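Local coordinates for protein amine oxidase (Emericella nidulans, PDB 3PGB) that probably oxidises primary amines with molecular oxygen, using a bound copper ion and a topaquinone cofactor built into its own chain, at residues F193-A197 against T210-L214; T218-I224 against W237-M243; D201-L206 against F290-W295; T252-G257 against Y507-Y512; D225-Q229 against S664-H668. One frame throughout, in Å; residues are numbered along the deposited sequence.

Contact 1 (F193-A197 against T210-L214); sequences FKISA and TALGL. With NAG (2-acetamido-2-deoxy-beta-D-glucopyranose), chain G.
One face of the F193 ring lies against the backbone of L212 and G213. G213 N sits over the ring centre and L212 C nearer the rim. G213 CA makes a CH-pi contact, 3.8 Å from the centroid of the F193 ring. The Y188 ring also meets F193, with the planes inclined to each other. Helix 186-198 and the loop after helix 200-207 pack beside the five-stranded antiparallel sheet, S196 and A211 both touching its strands 219-223 and 235-242. G213 has a positive phi (96°) and no side chain, which lets the loop come this close to the ring. D217 accepts bonds from the backbone N atoms of L212, G213 and L214 and so holds the turn. One helical turn beyond F193, S196 OG donates to A211 O at 2.8 Å. Its chi1 of 177° swings the hydroxyl out toward the loop. A water donates to S196 OG and accepts from A211 N, closing a second link between the same two residues. A197 CB touches L212 CD2 at 3.8 Å. At the start of the loop is the sugar on N216: NAG N2 donates to T210 OG1 at 2.9 Å, with an N-H...O angle of 143°.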
# COMPACT_ATOMS: atom_id res chain seq x y z
N PHE A 193 33.45 19.71 -26.70
CA PHE A 193 33.10 20.85 -27.54
C PHE A 193 33.94 20.93 -28.81
O PHE A 193 33.45 21.38 -29.85
CB PHE A 193 33.24 22.17 -26.77
CG PHE A 193 32.21 22.37 -25.68
CD1 PHE A 193 30.94 21.79 -25.75
CD2 PHE A 193 32.50 23.18 -24.59
CE1 PHE A 193 30.01 22.00 -24.74
CE2 PHE A 193 31.56 23.40 -23.59
CZ PHE A 193 30.32 22.81 -23.66
N LYS A 194 35.19 20.50 -28.74
CA LYS A 194 36.03 20.47 -29.93
C LYS A 194 35.52 19.41 -30.92
O LYS A 194 35.41 19.68 -32.11
CB LYS A 194 37.51 20.26 -29.56
CG LYS A 194 38.08 21.46 -28.80
CD LYS A 194 39.60 21.49 -28.73
CE LYS A 194 40.09 22.88 -28.28
NZ LYS A 194 41.53 22.90 -27.89
N ILE A 195 35.19 18.23 -30.40
CA ILE A 195 34.60 17.17 -31.22
C ILE A 195 33.24 17.60 -31.78
O ILE A 195 32.92 17.32 -32.93
CB ILE A 195 34.43 15.85 -30.42
CG1 ILE A 195 35.79 15.25 -30.07
CG2 ILE A 195 33.61 14.84 -31.22
CD1 ILE A 195 35.73 14.20 -28.98
N SER A 196 32.45 18.29 -30.95
CA SER A 196 31.15 18.77 -31.39
C SER A 196 31.27 19.81 -32.50
O SER A 196 30.46 19.83 -33.41
CB SER A 196 30.36 19.34 -30.21
OG SER A 196 29.13 19.88 -30.67
N ALA A 197 32.28 20.67 -32.41
CA ALA A 197 32.56 21.65 -33.47
C ALA A 197 32.96 20.94 -34.77
O ALA A 197 32.76 21.48 -35.86
CB ALA A 197 33.65 22.63 -33.04
N THR A 210 23.63 23.84 -31.88
CA THR A 210 25.06 23.63 -31.69
C THR A 210 25.39 23.56 -30.20
O THR A 210 24.74 24.20 -29.38
CB THR A 210 25.92 24.76 -32.31
OG1 THR A 210 25.46 26.03 -31.84
CG2 THR A 210 25.87 24.74 -33.82
N ALA A 211 26.41 22.76 -29.87
CA ALA A 211 27.05 22.78 -28.56
C ALA A 211 28.54 23.08 -28.77
O ALA A 211 29.30 22.21 -29.20
CB ALA A 211 26.86 21.45 -27.84
N LEU A 212 28.94 24.31 -28.48
CA LEU A 212 30.34 24.74 -28.64
C LEU A 212 30.96 25.35 -27.37
O LEU A 212 32.18 25.52 -27.31
CB LEU A 212 30.44 25.73 -29.79
CG LEU A 212 29.77 25.29 -31.09
CD1 LEU A 212 29.79 26.41 -32.12
CD2 LEU A 212 30.44 24.03 -31.64
N GLY A 213 30.15 25.67 -26.37
CA GLY A 213 30.61 26.34 -25.15
C GLY A 213 30.42 27.84 -25.18
O GLY A 213 31.12 28.57 -24.49
N LEU A 214 29.46 28.30 -25.98
CA LEU A 214 29.16 29.73 -26.15
C LEU A 214 27.78 30.07 -25.57
O LEU A 214 27.02 29.18 -25.19
CB LEU A 214 29.21 30.09 -27.64
CG LEU A 214 30.57 30.25 -28.34
CD1 LEU A 214 31.74 29.63 -27.58
CD2 LEU A 214 30.49 29.65 -29.76
C1 NAG G . 26.98 30.12 -32.54
C2 NAG G . 26.16 29.51 -33.67
C3 NAG G . 27.06 28.74 -34.63
C4 NAG G . 28.26 29.59 -35.08
C5 NAG G . 28.92 30.29 -33.89
C6 NAG G . 30.04 31.25 -34.32
C7 NAG G . 23.85 28.62 -33.56
C8 NAG G . 22.93 27.65 -32.88
N2 NAG G . 25.12 28.64 -33.13
O3 NAG G . 26.32 28.31 -35.76
O4 NAG G . 29.21 28.77 -35.75
O5 NAG G . 27.96 30.98 -33.10
O6 NAG G . 29.56 32.27 -35.18
O7 NAG G . 23.41 29.32 -34.47
O HOH W 1 27.46 21.28 -32.25

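Contact 2 (T218-I224 against W237-M243); sequences TLDIWGI and WDMFWNM
Strands 219-223 and 237-242 run antiparallel, their axes 4.3 Å apart at closest approach, with D220 and W241 forming a hydrogen-bonded pair and I221 and F240 a non-hydrogen-bonded one. D220 N and W241 O are 2.8 Å apart; D220 O and W241 N are 2.7 Å apart. On the face with D220, the indoles of W222 and W241 form an offset stack. Their five-membered rings have centroids 3.7 Å apart and planes only 7° from parallel. M239 SD lies over the other face of W241. W241 NE1 reaches W222 O in a weak bond, while W222 NE1 bonds to E251. The two strands form a beta hairpin at one edge of a five-stranded antiparallel sheet. On its other face, I221 lies alongside F240. I221 CG1 sits over the F240 ring, 4.0 Å from its centroid, and L219 CD1 touches F240 CD1. Where the strands part into the connecting loop, a water bridges I224 N, W237 O and D238 OD1. D238 OD1 also forms a salt bridge with R236.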
# COMPACT_ATOMS: atom_id res chain seq x y z
N THR A 218 22.47 25.97 -28.08
CA THR A 218 21.11 25.45 -27.96
C THR A 218 21.09 23.94 -27.63
O THR A 218 20.02 23.37 -27.38
CB THR A 218 20.33 25.66 -29.27
OG1 THR A 218 21.07 25.08 -30.36
CG2 THR A 218 20.11 27.14 -29.53
N LEU A 219 22.26 23.31 -27.62
CA LEU A 219 22.39 21.89 -27.31
C LEU A 219 23.28 21.68 -26.11
O LEU A 219 24.11 22.54 -25.78
CB LEU A 219 23.00 21.13 -28.49
CG LEU A 219 22.27 21.17 -29.83
CD1 LEU A 219 23.04 20.36 -30.86
CD2 LEU A 219 20.85 20.66 -29.69
N ASP A 220 23.13 20.53 -25.47
CA ASP A 220 23.94 20.14 -24.32
C ASP A 220 24.50 18.74 -24.54
O ASP A 220 23.89 17.93 -25.23
CB ASP A 220 23.07 20.17 -23.06
CG ASP A 220 23.89 20.28 -21.79
OD1 ASP A 220 23.48 19.66 -20.78
OD2 ASP A 220 24.92 20.99 -21.80
N ILE A 221 25.66 18.46 -23.94
CA ILE A 221 26.30 17.15 -24.05
C ILE A 221 26.61 16.56 -22.67
O ILE A 221 27.30 17.18 -21.85
CB ILE A 221 27.64 17.24 -24.81
CG1 ILE A 221 27.43 17.81 -26.22
CG2 ILE A 221 28.29 15.85 -24.90
CD1 ILE A 221 28.72 18.09 -26.95
N TRP A 222 26.09 15.36 -22.42
CA TRP A 222 26.43 14.60 -21.22
C TRP A 222 26.00 13.15 -21.38
O TRP A 222 25.28 12.82 -22.33
CB TRP A 222 25.82 15.22 -19.96
CG TRP A 222 24.34 15.40 -19.98
CD1 TRP A 222 23.64 16.37 -20.62
CD2 TRP A 222 23.37 14.61 -19.27
NE1 TRP A 222 22.30 16.23 -20.38
CE2 TRP A 222 22.10 15.16 -19.55
CE3 TRP A 222 23.45 13.50 -18.43
CZ2 TRP A 222 20.92 14.63 -19.03
CZ3 TRP A 222 22.27 12.97 -17.91
CH2 TRP A 222 21.03 13.53 -18.22
N GLY A 223 26.43 12.29 -20.46
CA GLY A 223 26.24 10.85 -20.63
C GLY A 223 26.09 10.02 -19.37
O GLY A 223 25.11 10.15 -18.64
N ILE A 224 27.09 9.17 -19.12
CA ILE A 224 26.91 8.03 -18.23
C ILE A 224 27.43 8.22 -16.82
O ILE A 224 28.36 9.00 -16.58
CB ILE A 224 27.53 6.74 -18.84
CG1 ILE A 224 29.06 6.84 -18.91
CG2 ILE A 224 26.95 6.49 -20.21
CD1 ILE A 224 29.74 5.59 -19.44
N TRP A 237 30.57 7.45 -22.64
CA TRP A 237 29.58 7.47 -23.72
C TRP A 237 28.71 8.70 -23.47
O TRP A 237 28.09 8.81 -22.41
CB TRP A 237 28.70 6.22 -23.68
CG TRP A 237 29.14 5.09 -24.57
CD1 TRP A 237 29.68 3.90 -24.18
CD2 TRP A 237 29.03 5.03 -26.00
NE1 TRP A 237 29.93 3.11 -25.27
CE2 TRP A 237 29.54 3.78 -26.40
CE3 TRP A 237 28.57 5.92 -26.97
CZ2 TRP A 237 29.60 3.39 -27.74
CZ3 TRP A 237 28.63 5.54 -28.31
CH2 TRP A 237 29.14 4.28 -28.68
N ASP A 238 28.67 9.62 -24.43
CA ASP A 238 27.90 10.85 -24.27
C ASP A 238 26.89 11.03 -25.39
O ASP A 238 27.01 10.43 -26.46
CB ASP A 238 28.84 12.06 -24.23
CG ASP A 238 29.78 12.02 -23.05
OD1 ASP A 238 29.32 12.20 -21.91
OD2 ASP A 238 30.99 11.80 -23.26
N MET A 239 25.91 11.88 -25.13
CA MET A 239 24.79 12.11 -26.04
C MET A 239 24.51 13.60 -26.12
O MET A 239 24.74 14.33 -25.16
CB MET A 239 23.56 11.38 -25.51
CG MET A 239 22.41 11.25 -26.48
SD MET A 239 20.94 10.72 -25.59
CE MET A 239 19.94 10.10 -26.93
N PHE A 240 24.01 14.06 -27.26
CA PHE A 240 23.50 15.41 -27.37
C PHE A 240 22.08 15.47 -26.81
O PHE A 240 21.29 14.55 -27.01
CB PHE A 240 23.53 15.90 -28.83
CG PHE A 240 24.91 16.22 -29.33
CD1 PHE A 240 25.36 17.53 -29.36
CD2 PHE A 240 25.77 15.21 -29.76
CE1 PHE A 240 26.64 17.84 -29.81
CE2 PHE A 240 27.04 15.50 -30.22
CZ PHE A 240 27.48 16.82 -30.25
N TRP A 241 21.77 16.54 -26.07
CA TRP A 241 20.41 16.82 -25.62
C TRP A 241 19.98 18.21 -26.09
O TRP A 241 20.82 19.08 -26.26
CB TRP A 241 20.31 16.79 -24.09
CG TRP A 241 20.80 15.55 -23.45
CD1 TRP A 241 22.10 15.14 -23.32
CD2 TRP A 241 20.01 14.55 -22.81
NE1 TRP A 241 22.16 13.94 -22.65
CE2 TRP A 241 20.89 13.56 -22.32
CE3 TRP A 241 18.63 14.39 -22.60
CZ2 TRP A 241 20.43 12.43 -21.64
CZ3 TRP A 241 18.18 13.27 -21.92
CH2 TRP A 241 19.08 12.30 -21.46
N ASN A 242 18.68 18.40 -26.28
CA ASN A 242 18.12 19.74 -26.48
C ASN A 242 17.97 20.46 -25.14
O ASN A 242 17.70 19.84 -24.12
CB ASN A 242 16.75 19.69 -27.19
CG ASN A 242 16.78 20.29 -28.59
OD1 ASN A 242 17.61 21.16 -28.89
ND2 ASN A 242 15.87 19.84 -29.45
N MET A 243 18.16 21.77 -25.16
CA MET A 243 18.03 22.57 -23.95
C MET A 243 16.58 22.96 -23.72
O MET A 243 15.81 23.14 -24.67
CB MET A 243 18.92 23.82 -24.04
CG MET A 243 20.40 23.53 -23.78
SD MET A 243 21.47 24.98 -23.69
CE MET A 243 20.90 25.75 -22.17
O HOH W 2 18.76 23.03 -30.66
O HOH W 3 17.38 23.91 -27.76
O HOH W 4 29.60 10.18 -20.14

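Contact 3 (D201-L206 against F290-W295); sequences DITLDL and FRKAYW
D201 and R291 form a salt bridge, with D201 OD2 2.6 Å from R291 NH2. The same NH2 donates to D201 OD1 at 3.0 Å, on its syn side and close to the guanidinium plane. W295 NE1 adds a weak bond to D201 OD2. Next to this charged pair, I202 packs between the two helices. I202 CG2 stands over the Y294 ring, 3.7 Å from its centroid and 9° off the normal. I202 CD1 reaches F290 CE1 at 3.7 Å. Y294 CD1 lies over the W295 ring centre. With chi1 at -174°, Y294 reaches helix 200-207, and its hydroxyl donates to D205 OD2 at 2.8 Å, on the anti side of the carboxylate. L206 CD1 touches the edge of the Y294 ring. The axes of 201-206 and 290-294 come no closer than 11.7 Å and run 34° from parallel, so long side chains join them. This near-surface helix-helix contact lies away from the active site, and 290-295 belongs to the DUF1965 region. Around it, the W277 and Y284 rings meet F290. K301 NZ forms a salt bridge with D205 OD2. K301 and the Y294 hydroxyl would probably stabilise D205 as a carboxylate, as R291 would D201.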
# COMPACT_ATOMS: atom_id res chain seq x y z
N ASP A 201 28.11 21.56 -38.31
CA ASP A 201 27.26 21.61 -39.49
C ASP A 201 26.20 20.51 -39.45
O ASP A 201 25.07 20.71 -39.90
CB ASP A 201 28.10 21.49 -40.77
CG ASP A 201 28.80 20.15 -40.89
OD1 ASP A 201 29.40 19.69 -39.89
OD2 ASP A 201 28.74 19.55 -41.99
N ILE A 202 26.57 19.35 -38.91
CA ILE A 202 25.65 18.21 -38.80
C ILE A 202 24.60 18.43 -37.72
O ILE A 202 23.43 18.13 -37.94
CB ILE A 202 26.40 16.89 -38.54
CG1 ILE A 202 27.22 16.50 -39.77
CG2 ILE A 202 25.42 15.78 -38.19
CD1 ILE A 202 28.07 15.26 -39.59
N THR A 203 25.01 18.96 -36.56
CA THR A 203 24.05 19.23 -35.47
C THR A 203 23.11 20.38 -35.82
O THR A 203 22.02 20.47 -35.27
CB THR A 203 24.75 19.51 -34.11
OG1 THR A 203 25.45 20.77 -34.15
CG2 THR A 203 25.71 18.39 -33.76
N LEU A 204 23.53 21.24 -36.74
CA LEU A 204 22.67 22.32 -37.26
C LEU A 204 21.62 21.75 -38.21
O LEU A 204 20.47 22.17 -38.19
CB LEU A 204 23.50 23.38 -37.99
CG LEU A 204 23.92 24.62 -37.19
CD1 LEU A 204 25.00 25.40 -37.93
CD2 LEU A 204 22.70 25.49 -36.90
N ASP A 205 22.04 20.80 -39.05
CA ASP A 205 21.14 20.19 -40.03
C ASP A 205 20.13 19.25 -39.37
O ASP A 205 19.02 19.07 -39.86
CB ASP A 205 21.96 19.43 -41.07
CG ASP A 205 21.14 19.06 -42.29
OD1 ASP A 205 20.57 19.98 -42.92
OD2 ASP A 205 21.06 17.86 -42.62
N LEU A 206 20.53 18.65 -38.25
CA LEU A 206 19.76 17.61 -37.61
C LEU A 206 18.69 18.24 -36.72
O LEU A 206 17.53 17.81 -36.75
CB LEU A 206 20.69 16.70 -36.80
CG LEU A 206 20.53 15.17 -36.81
CD1 LEU A 206 20.06 14.63 -38.15
CD2 LEU A 206 21.87 14.53 -36.45
N PHE A 290 31.47 8.86 -40.12
CA PHE A 290 30.14 9.38 -39.81
C PHE A 290 29.76 10.54 -40.73
O PHE A 290 28.65 10.58 -41.26
CB PHE A 290 30.05 9.85 -38.35
CG PHE A 290 28.73 10.47 -37.99
CD1 PHE A 290 28.65 11.80 -37.62
CD2 PHE A 290 27.56 9.72 -38.03
CE1 PHE A 290 27.44 12.38 -37.29
CE2 PHE A 290 26.34 10.29 -37.71
CZ PHE A 290 26.28 11.62 -37.33
N ARG A 291 30.69 11.47 -40.92
CA ARG A 291 30.44 12.64 -41.77
C ARG A 291 30.13 12.24 -43.21
O ARG A 291 29.21 12.79 -43.82
CB ARG A 291 31.63 13.61 -41.75
CG ARG A 291 31.87 14.30 -40.42
CD ARG A 291 32.80 15.51 -40.55
NE ARG A 291 32.02 16.73 -40.79
CZ ARG A 291 31.75 17.24 -41.99
NH1 ARG A 291 32.20 16.69 -43.12
NH2 ARG A 291 31.02 18.35 -42.07
N LYS A 292 30.89 11.29 -43.75
CA LYS A 292 30.65 10.78 -45.11
C LYS A 292 29.29 10.10 -45.20
O LYS A 292 28.57 10.27 -46.18
CB LYS A 292 31.76 9.81 -45.54
N ALA A 293 28.93 9.33 -44.18
CA ALA A 293 27.65 8.64 -44.14
C ALA A 293 26.49 9.62 -44.04
O ALA A 293 25.51 9.49 -44.77
CB ALA A 293 27.61 7.64 -42.99
N TYR A 294 26.61 10.60 -43.14
CA TYR A 294 25.54 11.58 -42.91
C TYR A 294 25.11 12.26 -44.21
O TYR A 294 23.94 12.20 -44.59
CB TYR A 294 25.98 12.64 -41.90
CG TYR A 294 24.86 13.59 -41.53
CD1 TYR A 294 24.75 14.83 -42.13
CD2 TYR A 294 23.89 13.22 -40.59
CE1 TYR A 294 23.71 15.70 -41.80
CE2 TYR A 294 22.85 14.08 -40.26
CZ TYR A 294 22.77 15.31 -40.87
OH TYR A 294 21.74 16.16 -40.55
N TRP A 295 26.07 12.89 -44.87
CA TRP A 295 25.80 13.67 -46.09
C TRP A 295 25.64 12.83 -47.37
O TRP A 295 25.43 13.39 -48.45
CB TRP A 295 26.89 14.73 -46.31
CG TRP A 295 26.99 15.75 -45.21
CD1 TRP A 295 27.99 15.87 -44.29
CD2 TRP A 295 26.05 16.79 -44.92
NE1 TRP A 295 27.74 16.92 -43.45
CE2 TRP A 295 26.55 17.50 -43.81
CE3 TRP A 295 24.83 17.18 -45.48
CZ2 TRP A 295 25.88 18.59 -43.26
CZ3 TRP A 295 24.16 18.27 -44.93
CH2 TRP A 295 24.69 18.96 -43.83

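Contact 4 (T252-G257 against Y507-Y512); sequences TLLPLG and YIQSAY
T252 OG1 donates to I508 O at 2.6 Å, approaching from above the carbonyl plane. The bond belongs to a junction between the small antiparallel sheet and the enzyme domain: the 3-10 segment 252-253 and the start of strand 255-263 pack on 507-512. T252 chi1 of 72° turns the hydroxyl toward that carbonyl. The methyls of L253 divide between two residues: CD1 meets the edge of the Y507 ring, 3.6 Å from Y507 CD2, and CD2 touches I508 CG1 at 3.5 Å. The I508 side chain is about 4 Å, at nearest atoms, from the copper ligand H698, so the packing adjoins the metal site. P255 CG lies 3.6 Å from A511 C. Farther along, backbone covers one face of the Y512 ring. G257 CA is 3.9 Å from the ring centroid, and L256 O stands above the rim. Y507 also meets H459 of the second subunit edge-to-face. Y512 OH bonds to K303 O and accepts from a water, 2.7 Å away, that also donates to L256 O.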
# COMPACT_ATOMS: atom_id res chain seq x y z
N THR A 252 15.93 16.56 -19.32
CA THR A 252 15.96 15.09 -19.29
C THR A 252 14.84 14.45 -20.13
O THR A 252 14.85 13.24 -20.33
CB THR A 252 15.95 14.52 -17.85
OG1 THR A 252 14.65 14.69 -17.26
CG2 THR A 252 17.01 15.19 -16.98
N LEU A 253 13.87 15.24 -20.60
CA LEU A 253 12.89 14.80 -21.59
C LEU A 253 13.26 15.12 -23.05
O LEU A 253 12.44 14.93 -23.94
CB LEU A 253 11.52 15.45 -21.32
CG LEU A 253 10.86 15.14 -19.98
CD1 LEU A 253 9.47 15.78 -19.94
CD2 LEU A 253 10.78 13.64 -19.72
N LEU A 254 14.49 15.59 -23.30
CA LEU A 254 14.87 16.09 -24.62
C LEU A 254 16.14 15.44 -25.22
O LEU A 254 17.00 16.14 -25.74
CB LEU A 254 15.07 17.61 -24.54
CG LEU A 254 13.92 18.41 -23.93
CD1 LEU A 254 14.30 19.89 -23.83
CD2 LEU A 254 12.62 18.23 -24.74
N PRO A 255 16.23 14.09 -25.20
CA PRO A 255 17.38 13.44 -25.84
C PRO A 255 17.35 13.62 -27.36
O PRO A 255 16.28 13.81 -27.93
CB PRO A 255 17.19 11.97 -25.48
CG PRO A 255 15.72 11.81 -25.26
CD PRO A 255 15.26 13.11 -24.67
N LEU A 256 18.52 13.57 -28.00
CA LEU A 256 18.61 13.82 -29.46
C LEU A 256 19.13 12.64 -30.29
O LEU A 256 18.88 12.59 -31.49
CB LEU A 256 19.45 15.07 -29.73
CG LEU A 256 18.89 16.40 -29.21
CD1 LEU A 256 19.76 17.55 -29.71
CD2 LEU A 256 17.43 16.60 -29.64
N GLY A 257 19.85 11.71 -29.67
CA GLY A 257 20.09 10.39 -30.26
C GLY A 257 21.39 10.20 -31.01
O GLY A 257 21.50 9.26 -31.81
N TYR A 507 10.98 14.68 -13.02
CA TYR A 507 11.20 14.36 -14.43
C TYR A 507 11.88 13.02 -14.59
O TYR A 507 12.80 12.69 -13.86
CB TYR A 507 12.06 15.43 -15.10
CG TYR A 507 11.29 16.66 -15.47
CD1 TYR A 507 11.23 17.75 -14.62
CD2 TYR A 507 10.63 16.75 -16.68
CE1 TYR A 507 10.52 18.89 -14.95
CE2 TYR A 507 9.93 17.88 -17.03
CZ TYR A 507 9.87 18.95 -16.16
OH TYR A 507 9.18 20.08 -16.49
N ILE A 508 11.42 12.24 -15.56
CA ILE A 508 12.09 11.00 -15.89
C ILE A 508 13.34 11.32 -16.69
O ILE A 508 13.42 12.37 -17.35
CB ILE A 508 11.16 10.02 -16.66
CG1 ILE A 508 10.85 10.53 -18.08
CG2 ILE A 508 9.87 9.79 -15.88
CD1 ILE A 508 10.06 9.52 -18.93
N GLN A 509 14.34 10.45 -16.62
CA GLN A 509 15.47 10.55 -17.53
C GLN A 509 15.11 9.75 -18.77
O GLN A 509 15.09 8.52 -18.75
CB GLN A 509 16.78 10.07 -16.92
CG GLN A 509 17.95 10.44 -17.80
CD GLN A 509 19.27 10.13 -17.16
OE1 GLN A 509 19.93 9.16 -17.52
NE2 GLN A 509 19.66 10.95 -16.19
N SER A 510 14.86 10.49 -19.84
CA SER A 510 14.25 9.97 -21.06
C SER A 510 15.26 9.20 -21.89
O SER A 510 16.43 9.11 -21.54
CB SER A 510 13.70 11.15 -21.85
OG SER A 510 13.00 10.74 -23.00
N ALA A 511 14.78 8.62 -22.99
CA ALA A 511 15.64 7.95 -23.97
C ALA A 511 15.14 8.28 -25.37
O ALA A 511 13.93 8.45 -25.57
CB ALA A 511 15.63 6.45 -23.75
N TYR A 512 16.05 8.39 -26.33
CA TYR A 512 15.68 8.65 -27.72
C TYR A 512 14.92 7.45 -28.26
O TYR A 512 15.25 6.30 -27.96
CB TYR A 512 16.91 8.94 -28.58
CG TYR A 512 16.60 9.62 -29.89
CD1 TYR A 512 16.12 10.94 -29.93
CD2 TYR A 512 16.78 8.97 -31.10
CE1 TYR A 512 15.83 11.57 -31.13
CE2 TYR A 512 16.48 9.58 -32.31
CZ TYR A 512 16.01 10.89 -32.31
OH TYR A 512 15.73 11.49 -33.51
O HOH W 5 18.09 12.81 -33.88

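Contact 5 (D225-Q229 against S664-H668); sequences DPLWQ and SQDIH
Q229 carries most of this contact, using both ends of its side-chain amide. Q229 OE1 accepts from I667 N at 3.0 Å, with an N-H...O angle of 162°. Q229 NE2 donates to S664 O at 3.0 Å and to L227 O, in its own segment, at 2.9 Å. The amide is therefore fixed in rotation, with the oxygen toward I667 and the nitrogen toward S664. R178 NH2 gives OE1 a further bond. The chain is extended beyond CG (chi2 159°), carrying the amide to the other loop. I667 CG1 packs against the amide, 3.7 Å from Q229 OE1. I667 CG2 also touches P226 CG, at 4.2 Å. Here the loop connecting the strands of hairpin 219-223/235-242 meets a loop of the enzyme domain that precedes strand 686-698. P226 follows a cis peptide bond. Its CB lies 3.7 Å from S664 O, the carbonyl that Q229 NE2 also uses. A water donates to S664 O and accepts from L227 N. The S664 hydroxyl accepts from Q665 NE2 and shares a second water with D225 OD1. D225 OD2 bonds to Y406, and at nearest atoms the D225 side chain is about 7 Å from that of D403, the predicted proton acceptor.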
# COMPACT_ATOMS: atom_id res chain seq x y z
N ASP A 225 26.81 7.49 -15.89
CA ASP A 225 27.23 7.39 -14.51
C ASP A 225 26.87 5.97 -14.06
O ASP A 225 25.70 5.59 -14.11
CB ASP A 225 26.49 8.43 -13.66
CG ASP A 225 26.96 8.46 -12.19
OD1 ASP A 225 27.78 7.62 -11.78
OD2 ASP A 225 26.49 9.35 -11.44
N PRO A 226 27.86 5.17 -13.65
CA PRO A 226 29.29 5.46 -13.60
C PRO A 226 29.93 5.46 -14.99
O PRO A 226 29.30 5.05 -15.96
CB PRO A 226 29.85 4.31 -12.76
CG PRO A 226 28.93 3.21 -13.00
CD PRO A 226 27.58 3.80 -13.18
N LEU A 227 31.16 5.94 -15.06
CA LEU A 227 31.95 5.82 -16.28
C LEU A 227 32.41 4.37 -16.43
O LEU A 227 32.54 3.65 -15.43
CB LEU A 227 33.16 6.76 -16.25
CG LEU A 227 32.88 8.26 -16.09
CD1 LEU A 227 34.19 9.03 -16.03
CD2 LEU A 227 32.01 8.76 -17.23
N TRP A 228 32.64 3.94 -17.67
CA TRP A 228 33.09 2.57 -17.94
C TRP A 228 34.50 2.39 -17.43
O TRP A 228 35.37 3.23 -17.68
CB TRP A 228 33.03 2.26 -19.43
CG TRP A 228 31.66 1.88 -19.93
CD1 TRP A 228 30.47 2.05 -19.30
CD2 TRP A 228 31.36 1.30 -21.21
NE1 TRP A 228 29.45 1.60 -20.08
CE2 TRP A 228 29.96 1.13 -21.26
CE3 TRP A 228 32.13 0.90 -22.30
CZ2 TRP A 228 29.32 0.58 -22.37
CZ3 TRP A 228 31.49 0.35 -23.40
CH2 TRP A 228 30.09 0.20 -23.42
N GLN A 229 34.72 1.29 -16.71
CA GLN A 229 35.98 1.04 -16.00
C GLN A 229 36.49 -0.37 -16.28
O GLN A 229 36.71 -1.16 -15.37
CB GLN A 229 35.79 1.28 -14.50
CG GLN A 229 35.46 2.72 -14.13
CD GLN A 229 34.78 2.86 -12.78
OE1 GLN A 229 35.26 2.32 -11.78
NE2 GLN A 229 33.67 3.59 -12.74
N SER A 664 31.04 4.39 -6.99
CA SER A 664 31.02 4.65 -8.43
C SER A 664 32.38 4.99 -9.04
O SER A 664 32.56 4.92 -10.25
CB SER A 664 30.09 5.83 -8.71
OG SER A 664 30.58 7.00 -8.08
N GLN A 665 33.34 5.39 -8.21
CA GLN A 665 34.65 5.79 -8.69
C GLN A 665 35.55 4.59 -8.98
O GLN A 665 36.50 4.70 -9.74
CB GLN A 665 35.33 6.74 -7.70
CG GLN A 665 34.53 8.00 -7.40
CD GLN A 665 34.17 8.78 -8.65
OE1 GLN A 665 34.95 9.59 -9.15
NE2 GLN A 665 32.96 8.53 -9.17
N ASP A 666 35.23 3.45 -8.36
CA ASP A 666 36.03 2.24 -8.53
C ASP A 666 35.13 1.00 -8.37
O ASP A 666 35.16 0.30 -7.35
CB ASP A 666 37.18 2.25 -7.52
CG ASP A 666 38.30 1.30 -7.89
OD1 ASP A 666 38.06 0.34 -8.65
OD2 ASP A 666 39.43 1.52 -7.41
N ILE A 667 34.33 0.74 -9.39
CA ILE A 667 33.30 -0.30 -9.31
C ILE A 667 33.87 -1.71 -9.17
O ILE A 667 33.18 -2.61 -8.70
CB ILE A 667 32.31 -0.22 -10.50
CG1 ILE A 667 32.97 -0.62 -11.82
CG2 ILE A 667 31.71 1.19 -10.60
CD1 ILE A 667 32.12 -0.30 -13.05
N HIS A 668 35.13 -1.90 -9.57
CA HIS A 668 35.81 -3.19 -9.39
C HIS A 668 36.44 -3.35 -8.01
O HIS A 668 36.77 -4.46 -7.60
CB HIS A 668 36.85 -3.39 -10.49
CG HIS A 668 36.25 -3.65 -11.84
ND1 HIS A 668 35.78 -4.89 -12.22
CD2 HIS A 668 36.03 -2.82 -12.89
CE1 HIS A 668 35.31 -4.82 -13.45
NE2 HIS A 668 35.46 -3.58 -13.88
O HOH W 6 29.49 8.60 -9.99
O HOH W 7 32.02 6.85 -12.40

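How the contacts relate
Contacts 2, 4 and 5 are buried, while contacts 1 and 3 are partly exposed and farther from the chain centre. Contacts 2 and 4 share one sheet: N242 N probably bonds to L254 O, and F240 O to L256 N. Contact 1 packs on the outer strand of contact 2, and T203 reaches both L219 and T210. The only salt bridge between paired segments is in contact 3, near the surface. Contact 2 relies on strand pairing and stacked indoles. Contacts 4 and 5 join sheet 219-284 and its hairpin loop to the enzyme domain: contact 4 mostly by apolar and ring packing, contact 5 by a glutamine amide and waters. Contact 5 touches contact 2 through W228 and W237.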